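Local coordinates for Kid toxin protein (Escherichia coli, PDB 1M1F) that acts as the toxin of a plasmid-borne toxin-antitoxin system, probably as an endoribonuclease, killing daughter cells that have lost the plasmid, at residues E91-P94 against E95-N99. Residues are numbered along the deposited sequence; the frame is centred on the assembly and turned at random.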
ATOM      1  N   GLU A  91       5.643  16.048 -11.707  1.00  9.47           N
ATOM      2  CA  GLU A  91       5.901  17.237 -10.902  1.00  9.39           C
ATOM      3  C   GLU A  91       5.979  16.817  -9.446  1.00  9.50           C
ATOM      4  O   GLU A  91       5.833  15.637  -9.124  1.00 10.55           O
ATOM      5  CB  GLU A  91       4.772  18.259 -11.082  1.00  9.52           C
ATOM      6  CG  GLU A  91       3.426  17.749 -10.609  1.00  9.72           C
ATOM      7  CD  GLU A  91       2.283  18.698 -10.890  1.00 11.45           C
ATOM      8  OE1 GLU A  91       2.530  19.878 -11.197  1.00 13.43           O
ATOM      9  OE2 GLU A  91       1.124  18.266 -10.778  1.00 10.93           O
ATOM     10  N   ARG A  92       6.221  17.768  -8.563  1.00  9.57           N
ATOM     11  CA  ARG A  92       6.255  17.493  -7.138  1.00 10.90           C
ATOM     12  C   ARG A  92       5.152  18.255  -6.454  1.00 10.21           C
ATOM     13  O   ARG A  92       4.782  19.348  -6.895  1.00 11.98           O
ATOM     14  CB  ARG A  92       7.522  18.025  -6.492  1.00 12.13           C
ATOM     15  CG  ARG A  92       8.858  17.667  -7.042  1.00 15.43           C
ATOM     16  CD  ARG A  92       9.915  18.042  -6.003  1.00 18.07           C
ATOM     17  NE  ARG A  92       9.358  17.675  -4.705  1.00 20.83           N
ATOM     18  CZ  ARG A  92       9.945  16.943  -3.768  1.00 22.45           C
ATOM     19  NH1 ARG A  92      11.204  16.539  -3.888  1.00 22.90           N
ATOM     20  NH2 ARG A  92       9.256  16.657  -2.675  1.00 22.34           N
ATOM     21  N   VAL A  93       4.664  17.733  -5.336  1.00  9.24           N
ATOM     22  CA  VAL A  93       3.707  18.477  -4.533  1.00  8.95           C
ATOM     23  C   VAL A  93       4.460  19.214  -3.427  1.00  8.91           C
ATOM     24  O   VAL A  93       5.548  18.809  -3.042  1.00  9.19           O
ATOM     25  CB  VAL A  93       2.654  17.563  -3.867  1.00  8.55           C
ATOM     26  CG1 VAL A  93       1.900  16.783  -4.918  1.00  9.34           C
ATOM     27  CG2 VAL A  93       3.275  16.615  -2.826  1.00  7.66           C
ATOM     28  N   PRO A  94       3.887  20.303  -2.919  1.00  9.44           N
ATOM     29  CA  PRO A  94       4.466  20.980  -1.754  1.00  9.84           C
ATOM     30  C   PRO A  94       4.520  20.057  -0.539  1.00  9.92           C
ATOM     31  O   PRO A  94       3.692  19.146  -0.411  1.00  8.75           O
ATOM     32  CB  PRO A  94       3.491  22.135  -1.484  1.00 10.03           C
ATOM     33  CG  PRO A  94       2.662  22.273  -2.678  1.00 11.17           C
ATOM     34  CD  PRO A  94       2.689  20.986  -3.433  1.00  9.87           C
ATOM     35  N   GLU A  95       5.478  20.305   0.352  1.00 10.17           N
ATOM     36  CA  GLU A  95       5.616  19.499   1.560  1.00 11.43           C
ATOM     37  C   GLU A  95       4.359  19.527   2.423  1.00 10.66           C
ATOM     38  O   GLU A  95       4.053  18.539   3.074  1.00 10.47           O
ATOM     39  CB  GLU A  95       6.860  19.901   2.373  1.00 12.47           C
ATOM     40  CG  GLU A  95       8.195  19.606   1.701  1.00 16.13           C
ATOM     41  CD  GLU A  95       8.358  18.160   1.266  1.00 20.43           C
ATOM     42  OE1 GLU A  95       8.002  17.245   2.046  1.00 23.44           O
ATOM     43  OE2 GLU A  95       8.850  17.935   0.141  1.00 23.03           O
ATOM     44  N   THR A  96       3.611  20.623   2.433  1.00 10.40           N
ATOM     45  CA  THR A  96       2.381  20.636   3.198  1.00 10.46           C
ATOM     46  C   THR A  96       1.433  19.514   2.754  1.00  9.81           C
ATOM     47  O   THR A  96       0.853  18.832   3.590  1.00 10.23           O
ATOM     48  CB  THR A  96       1.671  21.978   3.077  1.00 10.92           C
ATOM     49  OG1 THR A  96       1.648  22.378   1.704  1.00 12.72           O
ATOM     50  CG2 THR A  96       2.433  23.088   3.809  1.00 12.06           C
ATOM     51  N   ILE A  97       1.251  19.344   1.446  1.00  8.88           N
ATOM     52  CA  ILE A  97       0.393  18.271   0.936  1.00  8.83           C
ATOM     53  C   ILE A  97       0.961  16.921   1.329  1.00  8.10           C
ATOM     54  O   ILE A  97       0.244  16.052   1.822  1.00  7.52           O
ATOM     55  CB  ILE A  97       0.275  18.325  -0.610  1.00  9.35           C
ATOM     56  CG1 ILE A  97      -0.552  19.530  -1.065  1.00 11.15           C
ATOM     57  CG2 ILE A  97      -0.325  17.022  -1.156  1.00  9.19           C
ATOM     58  CD1 ILE A  97      -1.976  19.556  -0.550  1.00 12.82           C
ATOM     59  N   MET A  98       2.248  16.733   1.097  1.00  7.65           N
ATOM     60  CA  MET A  98       2.861  15.453   1.405  1.00  7.84           C
ATOM     61  C   MET A  98       2.684  15.113   2.881  1.00  7.91           C
ATOM     62  O   MET A  98       2.359  13.976   3.216  1.00  8.19           O
ATOM     63  CB  MET A  98       4.341  15.450   1.013  1.00  7.98           C
ATOM     64  CG  MET A  98       4.981  14.062   0.968  1.00  7.66           C
ATOM     65  SD  MET A  98       4.244  12.885  -0.280  1.00  5.67           S
ATOM     66  CE  MET A  98       3.606  11.568   0.865  1.00  8.33           C
ATOM     67  N   ASN A  99       2.870  16.084   3.769  1.00  7.87           N
ATOM     68  CA  ASN A  99       2.737  15.814   5.191  1.00  8.55           C
ATOM     69  C   ASN A  99       1.298  15.479   5.580  1.00  8.34           C
ATOM     70  O   ASN A  99       1.067  14.654   6.460  1.00  8.44           O
ATOM     71  CB  ASN A  99       3.304  16.964   6.010  1.00  9.10           C
ATOM     72  CG  ASN A  99       4.812  17.090   5.849  1.00 10.03           C
ATOM     73  OD1 ASN A  99       5.512  16.104   5.598  1.00 12.40           O
ATOM     74  ND2 ASN A  99       5.324  18.313   6.009  1.00 12.98           N
TER
HETATM   75  O   HOH W   1       6.920  16.552  -1.544  1.00 22.62           O
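OE2 of Glu95 is gripped twice: by the salt bridge from Arg92 NH2 at 3.1 Å and by a hydrogen bond that water 1 donates to it over 2.9 Å. The same water accepts from Arg92 NH2 in the guanidinium plane and donates to Val93 O at 3.0 Å, tying both charged groups to the backbone between them. The guanidinium and carboxylate planes stand 63° apart, consistent with a bridge made by one N-O pair rather than a flat two-pronged pairing. Bends in both chains bring the ends together: Glu95 folds back at chi2 (-54°), and Arg92 bends near its end. The negative carboxylate beside the first turn of the helix would probably interact favourably with its dipole.

Separately, Val93 CG2 packs against Ile97 CG2 at 4.0 Å, the two side chains crossing nearly at right angles, and also meets Met98 CB. Val93 and Met98 both reach Leu26 of strand 22-27, which carries the apolar contact into the sheet. Pro94 CB comes within 3.7 Å of Thr96 OG1.

Met98 N donates to Pro94 O at 3.2 Å, with a nearly straight N-H...O angle of 169°, closing the first helical turn. Pro94 thus occupies the N-cap position in the two-residue link, Val93 and Pro94, between strand 88-92 and the C-terminal helix 95-106 of this PemK/MazF toxin fold.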